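Local structure of endo-1,3-beta-glucanase, family GH16 (Zobellia galactanivorans, 5FUI) at residues R72-E78 with Q113-I119; L84-S88 with V101-V107. The protein belongs to a probable laminarin-degrading endo-1,3-beta-glucanase, whose C-terminal family 6 carbohydrate-binding module, the part described here, binds laminarin. All coordinates share one frame; numbering follows the deposited sequence. Where two conformers were deposited one is given.

Contact 1: residues R72-E78 with Q113-I119; sequences RFSSDLE and QFGLYSI. With APY (2-aminomethyl-pyridine), chain C.
Q113 and E78 meet through backbone and side chain at once. The E78 chain folds back at its second torsion (chi2 -65°), bringing OE2 to 2.8 Å from Q113 N; the bond is almost straight at 176°, and the oxygen is approached from its anti side. Q113 O takes the amide of E78 and a second hydrogen from a water that also donates to D76 OD1.

F114 points to the face of the sheet away from D76 and the ligand, into the sandwich, where CD2 of L77 lies in the plane of its ring, at the edge, 3.8 Å from CD1 of F114. Y62, on the other sheet, covers this side and also touches S75 and L116.

G115 lines the ligand pocket. It exchanges two backbone hydrogen bonds with D76, and any beta carbon on it would collide with D76 OD2 and with the ligand amine. L116 then sets CD2 3.7 Å from S75 CB.

Y117 and S74 are again joined by a pair of backbone bonds, and OG of S74 rests 3.4 Å from Y117 CB. With chi1 at -153°, the phenol is carried out beside the ligand, whose pyridine carbon C3 comes to its edge, 3.2 Å from Y117 CD2; W44 completes the site. S118 pairs with F73, while its hydroxyl bonds to N40 and W123. Last, I119 N reaches R72 O by a bent bond, and its side chain runs alongside that of R72, whose NE is salt-bridged to E86.

The amine of 2-aminomethyl-pyridine donates to D76 OD2 at 2.7 Å and only weakly to OD1. A carboxylate beside aromatic rings on a sheet surface is consistent with the concave-face glycan site of family 6 modules, and would probably stabilise a protonated amine in this complex.

Contact 2: residues L84-S88 with V101-V107; sequences LGELS and VSQTVNV
The strands of L84-S88 and V101-V107 run antiparallel at 170° with axes 7.5 Å apart, too far for backbone pairing, so side chains fill the space between them. L84 pushes CD2 against V107 CG2 at 3.9 Å, the two side chains crossing at about a right angle. L87 divides its two methyls between S102 and Q103: CD1 lies 3.5 Å from S102 O, and CD2 packs 3.6 Å from Q103 NE2.

Q103 reaches across because its CG stands between the backbone N and the carbonyl carbon (chi1 65°) and the rest of the chain is extended. Its OE1 accepts from Y62 OH and is also hydrogen-bonded to S75 OG, while NE2 donates to a water 3.0 Å away that in turn donates to E86 O. A leucine in place of Q103 would probably leave the Y62 and S75 hydroxyls without their shared acceptor and break the water bridge to E86.

L84 and G85 both face S75 in a classic beta bulge, with G85 in a backbone conformation that a side chain would crowd. Outermost strands of two sheets meeting in this way close one flank of a beta-sandwich, the fold of family 6 modules.

From the N terminus, R72-E78 comes first, and the chain then turns back into L84-S88, its neighbour in the five-stranded sheet; F73 O and L87 N lie 2.8 Å apart, a probable hydrogen bond. It next crosses to the other sheet, where V101-V107 meets L84-S88 and contact 2 closes the shorter loop. One more turn returns it to the first sheet, and Q113-I119 settles beside R72-E78, so that contact 1 closes a longer loop with contact 2 wholly within it. Contact 1 thus knits strands within a sheet, whereas contact 2 joins the two sheets at their edge. I119 packing on E86 adds a further touch between the contacts.

Contact 1: residues R72-E78 with Q113-I119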
ATOM      1  N   ARG A  72      -0.869  -9.573  -4.723  1.00  9.70           N
ATOM      2  CA  ARG A  72      -0.052  -8.710  -5.595  1.00  9.43           C
ATOM      3  C   ARG A  72      -0.818  -7.439  -5.765  1.00  9.12           C
ATOM      4  O   ARG A  72      -2.054  -7.456  -5.934  1.00  9.71           O
ATOM      5  CB  ARG A  72       0.159  -9.395  -6.980  1.00 10.06           C
ATOM      6  CG  ARG A  72       1.199  -8.648  -7.786  1.00 12.02           C
ATOM      7  CD  ARG A  72       1.259  -9.345  -9.183  1.00 13.85           C
ATOM      8  NE  ARG A  72       2.326  -8.688  -9.929  1.00 14.27           N
ATOM      9  CZ  ARG A  72       3.552  -9.127 -10.049  1.00 15.32           C
ATOM     10  NH1 ARG A  72       3.902 -10.298  -9.545  1.00 18.02           N
ATOM     11  NH2 ARG A  72       4.421  -8.412 -10.727  1.00 16.54           N
ATOM     12  N   PHE A  73      -0.117  -6.314  -5.720  1.00  8.85           N
ATOM     13  CA  PHE A  73      -0.797  -5.030  -5.936  1.00  9.24           C
ATOM     14  C   PHE A  73       0.119  -4.060  -6.656  1.00  9.20           C
ATOM     15  O   PHE A  73       1.354  -4.251  -6.688  1.00 10.81           O
ATOM     16  CB  PHE A  73      -1.344  -4.423  -4.620  1.00 10.72           C
ATOM     17  CG  PHE A  73      -0.290  -4.122  -3.584  1.00  9.43           C
ATOM     18  CD1 PHE A  73       0.045  -5.130  -2.593  1.00  9.64           C
ATOM     19  CD2 PHE A  73       0.310  -2.850  -3.527  1.00 11.07           C
ATOM     20  CE1 PHE A  73       0.951  -4.782  -1.619  1.00 11.19           C
ATOM     21  CE2 PHE A  73       1.228  -2.540  -2.539  1.00 12.85           C
ATOM     22  CZ  PHE A  73       1.528  -3.487  -1.558  1.00 11.71           C
ATOM     23  N   SER A  74      -0.505  -3.066  -7.292  1.00  8.53           N
ATOM     24  CA  SER A  74       0.274  -1.971  -7.966  1.00  8.98           C
ATOM     25  C   SER A  74       0.066  -0.687  -7.199  1.00 11.72           C
ATOM     26  O   SER A  74      -0.946  -0.501  -6.523  1.00 11.60           O
ATOM     27  CB  SER A  74      -0.190  -1.771  -9.423  1.00 10.83           C
ATOM     28  OG  SER A  74      -1.595  -1.386  -9.425  1.00 14.44           O
ATOM     29  N   SER A  75       1.082   0.156  -7.262  1.00 10.10           N
ATOM     30  CA  SER A  75       0.981   1.528  -6.703  1.00  8.20           C
ATOM     31  C   SER A  75       1.094   2.542  -7.868  1.00  8.95           C
ATOM     32  O   SER A  75       1.793   2.307  -8.867  1.00  9.92           O
ATOM     33  CB  SER A  75       2.038   1.831  -5.651  1.00  9.15           C
ATOM     34  OG  SER A  75       3.305   1.551  -6.204  1.00 10.53           O
ATOM     35  N   ASP A  76       0.343   3.656  -7.725  1.00  9.38           N
ATOM     36  CA  ASP A  76       0.325   4.664  -8.787  1.00  8.87           C
ATOM     37  C   ASP A  76       0.014   6.031  -8.256  1.00  9.40           C
ATOM     38  O   ASP A  76      -0.481   6.157  -7.117  1.00 11.54           O
ATOM     39  CB  ASP A  76      -0.719   4.274  -9.856  1.00 11.92           C
ATOM     40  CG  ASP A  76      -2.114   4.510  -9.411  1.00 12.74           C
ATOM     41  OD1 ASP A  76      -2.596   5.636  -9.475  1.00 14.43           O
ATOM     42  OD2 ASP A  76      -2.781   3.572  -8.875  1.00 21.24           O
ATOM     43  N   LEU A  77       0.339   7.053  -9.057  1.00 11.30           N
ATOM     44  CA  LEU A  77      -0.051   8.424  -8.741  1.00 12.52           C
ATOM     45  C   LEU A  77      -1.071   8.926  -9.786  1.00 10.76           C
ATOM     46  O   LEU A  77      -0.967   8.606 -11.011  1.00 11.90           O
ATOM     47  CB  LEU A  77       1.206   9.324  -8.820  1.00 12.36           C
ATOM     48  CG  LEU A  77       2.351   8.909  -7.909  1.00 11.49           C
ATOM     49  CD1 LEU A  77       3.536   9.839  -8.174  1.00 13.44           C
ATOM     50  CD2 LEU A  77       1.922   8.749  -6.435  1.00 13.17           C
ATOM     51  N   GLU A  78      -2.060   9.676  -9.260  1.00 12.26           N
ATOM     52  CA  GLU A  78      -3.070  10.346 -10.135  1.00 14.00           C
ATOM     53  C   GLU A  78      -3.814   9.387 -11.010  1.00 16.04           C
ATOM     54  O   GLU A  78      -3.879   9.552 -12.268  1.00 17.35           O
ATOM     55  CB  GLU A  78      -2.366  11.439 -11.003  1.00 15.69           C
ATOM     56  CG  GLU A  78      -1.753  12.527 -10.114  1.00 19.09           C
ATOM     57  CD  GLU A  78      -2.903  13.280  -9.370  1.00 24.44           C
ATOM     58  OE1 GLU A  78      -3.867  13.788  -9.995  1.00 33.10           O
ATOM     59  OE2 GLU A  78      -2.957  13.357  -8.138  1.00 19.73           O
ATOM     60  N   GLN A 113      -2.527  12.136  -5.623  1.00 12.52           N
ATOM     61  CA  GLN A 113      -3.410  11.074  -5.159  1.00 11.58           C
ATOM     62  C   GLN A 113      -2.625   9.766  -5.336  1.00 11.78           C
ATOM     63  O   GLN A 113      -2.229   9.425  -6.460  1.00 12.63           O
ATOM     64  CB  GLN A 113      -4.724  11.077  -5.962  1.00 15.30           C
ATOM     65  CG  GLN A 113      -5.714   9.987  -5.628  1.00 16.70           C
ATOM     66  CD  GLN A 113      -7.044  10.169  -6.392  1.00 32.19           C
ATOM     67  OE1 GLN A 113      -7.887  10.963  -5.972  1.00 55.90           O
ATOM     68  NE2 GLN A 113      -7.239   9.413  -7.518  1.00 51.23           N
ATOM     69  N   PHE A 114      -2.455   9.029  -4.233  1.00 11.33           N
ATOM     70  CA  PHE A 114      -1.680   7.767  -4.232  1.00 12.29           C
ATOM     71  C   PHE A 114      -2.625   6.580  -4.227  1.00 10.90           C
ATOM     72  O   PHE A 114      -3.536   6.545  -3.377  1.00 12.27           O
ATOM     73  CB  PHE A 114      -0.778   7.818  -3.003  1.00 12.98           C
ATOM     74  CG  PHE A 114       0.121   6.604  -2.796  1.00 11.91           C
ATOM     75  CD1 PHE A 114       1.316   6.445  -3.497  1.00 15.48           C
ATOM     76  CD2 PHE A 114      -0.225   5.682  -1.848  1.00 15.56           C
ATOM     77  CE1 PHE A 114       2.097   5.321  -3.271  1.00 12.93           C
ATOM     78  CE2 PHE A 114       0.574   4.582  -1.610  1.00 15.84           C
ATOM     79  CZ  PHE A 114       1.713   4.391  -2.337  1.00 12.99           C
ATOM     80  N   GLY A 115      -2.501   5.634  -5.181  1.00 12.00           N
ATOM     81  CA  GLY A 115      -3.440   4.558  -5.297  1.00 10.22           C
ATOM     82  C   GLY A 115      -2.756   3.197  -5.156  1.00 10.38           C
ATOM     83  O   GLY A 115      -1.648   3.011  -5.671  1.00 12.04           O
ATOM     84  N   LEU A 116      -3.439   2.261  -4.481  1.00  9.96           N
ATOM     85  CA  LEU A 116      -3.011   0.846  -4.419  1.00  7.84           C
ATOM     86  C   LEU A 116      -4.105  -0.003  -5.030  1.00  9.70           C
ATOM     87  O   LEU A 116      -5.269   0.187  -4.667  1.00 11.65           O
ATOM     88  CB  LEU A 116      -2.805   0.390  -2.918  1.00  8.31           C
ATOM     89  CG  LEU A 116      -1.715   1.217  -2.229  1.00 10.07           C
ATOM     90  CD1 LEU A 116      -1.554   0.666  -0.812  1.00 13.05           C
ATOM     91  CD2 LEU A 116      -0.441   1.140  -3.034  1.00 13.06           C
ATOM     92  N   TYR A 117      -3.730  -0.849  -5.983  1.00 10.05           N
ATOM     93  CA  TYR A 117      -4.751  -1.588  -6.692  1.00  8.89           C
ATOM     94  C   TYR A 117      -4.411  -3.057  -6.603  1.00  9.57           C
ATOM     95  O   TYR A 117      -3.313  -3.487  -7.006  1.00 10.36           O
ATOM     96  CB  TYR A 117      -4.704  -1.130  -8.187  1.00  9.96           C
ATOM     97  CG  TYR A 117      -6.023  -1.254  -8.922  1.00 15.13           C
ATOM     98  CD1 TYR A 117      -6.606  -2.493  -9.122  1.00 13.49           C
ATOM     99  CD2 TYR A 117      -6.731  -0.098  -9.365  1.00 15.46           C
ATOM    100  CE1 TYR A 117      -7.834  -2.628  -9.800  1.00 18.43           C
ATOM    101  CE2 TYR A 117      -7.920  -0.199 -10.034  1.00 13.51           C
ATOM    102  CZ  TYR A 117      -8.448  -1.449 -10.302  1.00 12.24           C
ATOM    103  OH  TYR A 117      -9.683  -1.493 -10.944  1.00 14.50           O
ATOM    104  N   SER A 118      -5.339  -3.863  -6.117  1.00  8.80           N
ATOM    105  CA  SER A 118      -5.102  -5.290  -5.973  1.00 10.48           C
ATOM    106  C   SER A 118      -5.229  -6.019  -7.311  1.00 11.93           C
ATOM    107  O   SER A 118      -6.314  -6.087  -7.918  1.00 12.69           O
ATOM    108  CB  SER A 118      -6.139  -5.850  -5.015  1.00 11.45           C
ATOM    109  OG  SER A 118      -5.910  -7.257  -4.842  1.00 11.02           O
ATOM    110  N   ILE A 119      -4.108  -6.543  -7.747  1.00  9.66           N
ATOM    111  CA  ILE A 119      -4.072  -7.420  -8.926  1.00 11.47           C
ATOM    112  C   ILE A 119      -4.512  -8.815  -8.549  1.00 11.57           C
ATOM    113  O   ILE A 119      -5.315  -9.445  -9.294  1.00 13.74           O
ATOM    114  CB  ILE A 119      -2.626  -7.477  -9.471  1.00 12.70           C
ATOM    115  CG1 ILE A 119      -2.266  -6.054  -9.984  1.00 11.21           C
ATOM    116  CG2 ILE A 119      -2.494  -8.557 -10.583  1.00 12.90           C
ATOM    117  CD1 ILE A 119      -0.743  -5.931 -10.240  1.00 11.71           C
TER
HETATM  118  N   APY C 132      -5.355   4.235  -8.628  1.00 26.35           N
HETATM  119  CM  APY C 132      -5.887   3.315  -7.642  1.00 27.45           C
HETATM  120  C2  APY C 132      -7.313   3.678  -8.023  1.00 27.43           C
HETATM  121  C3  APY C 132      -7.993   2.856  -8.888  1.00 23.44           C
HETATM  122  C4  APY C 132      -9.292   3.189  -9.341  1.00 24.16           C
HETATM  123  C5  APY C 132      -9.838   4.431  -8.968  1.00 29.16           C
HETATM  124  C6  APY C 132      -9.144   5.265  -8.105  1.00 27.69           C
HETATM  125  N1  APY C 132      -7.878   4.895  -7.694  1.00 24.55           N
HETATM  126  O   HOH W   1      -3.806   7.268  -7.675  1.00 14.93           O

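Contact 2: residues L84-S88 with V101-V107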
ATOM      1  N   LEU A  84       3.982   3.416 -10.383  1.00  9.36           N
ATOM      2  CA  LEU A  84       5.199   3.326  -9.582  1.00 10.16           C
ATOM      3  C   LEU A  84       5.749   1.897  -9.606  1.00 10.78           C
ATOM      4  O   LEU A  84       6.938   1.708  -9.570  1.00 13.43           O
ATOM      5  CB  LEU A  84       4.938   3.765  -8.144  1.00 10.80           C
ATOM      6  CG  LEU A  84       4.440   5.227  -8.020  1.00  9.84           C
ATOM      7  CD1 LEU A  84       3.986   5.443  -6.562  1.00 11.72           C
ATOM      8  CD2 LEU A  84       5.563   6.202  -8.497  1.00 12.98           C
ATOM      9  N   GLY A  85       4.883   0.909  -9.758  1.00 11.42           N
ATOM     10  CA  GLY A  85       5.335  -0.482  -9.853  1.00 12.42           C
ATOM     11  C   GLY A  85       4.426  -1.392  -9.052  1.00 11.09           C
ATOM     12  O   GLY A  85       3.329  -1.008  -8.647  1.00 12.96           O
ATOM     13  N   GLU A  86       4.848  -2.657  -8.989  1.00 10.15           N
ATOM     14  CA  GLU A  86       4.039  -3.682  -8.402  1.00  9.09           C
ATOM     15  C   GLU A  86       4.785  -4.369  -7.267  1.00  8.38           C
ATOM     16  O   GLU A  86       6.017  -4.478  -7.230  1.00 11.37           O
ATOM     17  CB  GLU A  86       3.626  -4.708  -9.406  1.00  9.38           C
ATOM     18  CG  GLU A  86       2.844  -4.120 -10.564  1.00 10.55           C
ATOM     19  CD  GLU A  86       2.451  -5.070 -11.682  1.00  9.66           C
ATOM     20  OE1 GLU A  86       2.531  -6.280 -11.499  1.00 11.49           O
ATOM     21  OE2 GLU A  86       2.022  -4.490 -12.681  1.00 10.32           O
ATOM     22  N   LEU A  87       4.021  -4.858  -6.278  1.00  8.70           N
ATOM     23  CA  LEU A  87       4.573  -5.502  -5.084  1.00 11.41           C
ATOM     24  C   LEU A  87       3.921  -6.877  -4.985  1.00  9.30           C
ATOM     25  O   LEU A  87       2.704  -7.003  -5.132  1.00  9.50           O
ATOM     26  CB  LEU A  87       4.113  -4.681  -3.768  1.00 11.75           C
ATOM     27  CG  LEU A  87       4.730  -3.294  -3.496  1.00 11.34           C
ATOM     28  CD1 LEU A  87       6.266  -3.387  -3.426  1.00 11.99           C
ATOM     29  CD2 LEU A  87       4.233  -2.269  -4.533  1.00 12.77           C
ATOM     30  N   SER A  88       4.733  -7.892  -4.727  1.00 11.08           N
ATOM     31  CA  SER A  88       4.227  -9.206  -4.330  1.00  9.55           C
ATOM     32  C   SER A  88       4.211  -9.299  -2.801  1.00 11.74           C
ATOM     33  O   SER A  88       5.188  -8.893  -2.109  1.00 12.47           O
ATOM     34  CB  SER A  88       5.227 -10.262  -4.833  1.00 14.25           C
ATOM     35  OG  SER A  88       5.141 -10.259  -6.242  1.00 19.00           O
ATOM     36  N   VAL A 101       7.555  -5.114   2.827  1.00  8.59           N
ATOM     37  CA  VAL A 101       8.158  -5.158   1.485  1.00  8.78           C
ATOM     38  C   VAL A 101       8.319  -3.718   1.003  1.00  9.83           C
ATOM     39  O   VAL A 101       7.754  -2.767   1.567  1.00 10.07           O
ATOM     40  CB  VAL A 101       7.299  -6.017   0.494  1.00  9.83           C
ATOM     41  CG1 VAL A 101       7.267  -7.503   0.988  1.00 13.91           C
ATOM     42  CG2 VAL A 101       5.871  -5.392   0.335  1.00 11.55           C
ATOM     43  N   SER A 102       9.039  -3.563  -0.097  1.00  8.65           N
ATOM     44  CA  SER A 102       9.301  -2.191  -0.574  1.00  9.89           C
ATOM     45  C   SER A 102       9.495  -2.112  -2.071  1.00  9.12           C
ATOM     46  O   SER A 102       9.729  -3.103  -2.744  1.00 11.18           O
ATOM     47  CB  SER A 102      10.483  -1.570   0.144  1.00  9.99           C
ATOM     48  OG  SER A 102      11.717  -2.242  -0.276  1.00  9.47           O
ATOM     49  N   GLN A 103       9.448  -0.881  -2.561  1.00  7.99           N
ATOM     50  CA  GLN A 103       9.906  -0.559  -3.902  1.00  9.34           C
ATOM     51  C   GLN A 103      10.705   0.737  -3.809  1.00  9.83           C
ATOM     52  O   GLN A 103      10.472   1.530  -2.919  1.00 10.69           O
ATOM     53  CB  GLN A 103       8.696  -0.407  -4.827  1.00 10.42           C
ATOM     54  CG  GLN A 103       7.804   0.782  -4.462  1.00 10.70           C
ATOM     55  CD  GLN A 103       6.468   0.853  -5.192  1.00  9.89           C
ATOM     56  OE1 GLN A 103       5.617   1.593  -4.742  1.00 13.11           O
ATOM     57  NE2 GLN A 103       6.292   0.170  -6.289  1.00  9.09           N
ATOM     58  N   THR A 104      11.650   0.890  -4.726  1.00 11.36           N
ATOM     59  CA  THR A 104      12.434   2.138  -4.842  1.00 12.66           C
ATOM     60  C   THR A 104      12.126   2.763  -6.165  1.00 13.58           C
ATOM     61  O   THR A 104      12.373   2.120  -7.223  1.00 17.33           O
ATOM     62  CB  THR A 104      13.947   1.869  -4.670  1.00 12.61           C
ATOM     63  OG1 THR A 104      14.207   1.305  -3.380  1.00 16.77           O
ATOM     64  CG2 THR A 104      14.759   3.130  -4.740  1.00 17.52           C
ATOM     65  N   VAL A 105      11.507   3.954  -6.119  1.00 13.20           N
ATOM     66  CA  VAL A 105      10.993   4.504  -7.352  0.50 15.68           C
ATOM     67  C   VAL A 105      11.278   6.020  -7.426  1.00 13.59           C
ATOM     68  O   VAL A 105      11.453   6.683  -6.439  1.00 12.85           O
ATOM     69  CB  VAL A 105       9.525   4.031  -7.511  0.50 15.18           C
ATOM     70  CG1 VAL A 105       8.627   4.464  -6.335  0.50 14.74           C
ATOM     71  CG2 VAL A 105       8.940   4.312  -8.876  0.50 21.37           C
ATOM     72  N   ASN A 106      11.303   6.564  -8.629  1.00 13.18           N
ATOM     73  CA  ASN A 106      11.629   7.952  -8.852  1.00 12.31           C
ATOM     74  C   ASN A 106      10.379   8.757  -9.090  1.00 15.25           C
ATOM     75  O   ASN A 106       9.583   8.389  -9.911  1.00 17.33           O
ATOM     76  CB  ASN A 106      12.539   7.999 -10.073  1.00 14.80           C
ATOM     77  CG  ASN A 106      13.168   9.348 -10.291  1.00 23.80           C
ATOM     78  OD1 ASN A 106      14.342   9.529 -10.015  1.00 26.23           O
ATOM     79  ND2 ASN A 106      12.408  10.284 -10.855  1.00 23.30           N
ATOM     80  N   VAL A 107      10.216   9.832  -8.324  1.00 12.04           N
ATOM     81  CA  VAL A 107       9.016  10.652  -8.376  1.00 13.78           C
ATOM     82  C   VAL A 107       9.459  12.093  -8.491  1.00 12.43           C
ATOM     83  O   VAL A 107      10.355  12.485  -7.764  1.00 15.62           O
ATOM     84  CB  VAL A 107       8.196  10.453  -7.062  1.00 16.62           C
ATOM     85  CG1 VAL A 107       6.927  11.261  -7.146  1.00 17.09           C
ATOM     86  CG2 VAL A 107       7.828   8.973  -6.959  1.00 17.25           C
TER
HETATM   87  O   HOH W   2       7.749  -2.246  -7.375  1.00 15.48           O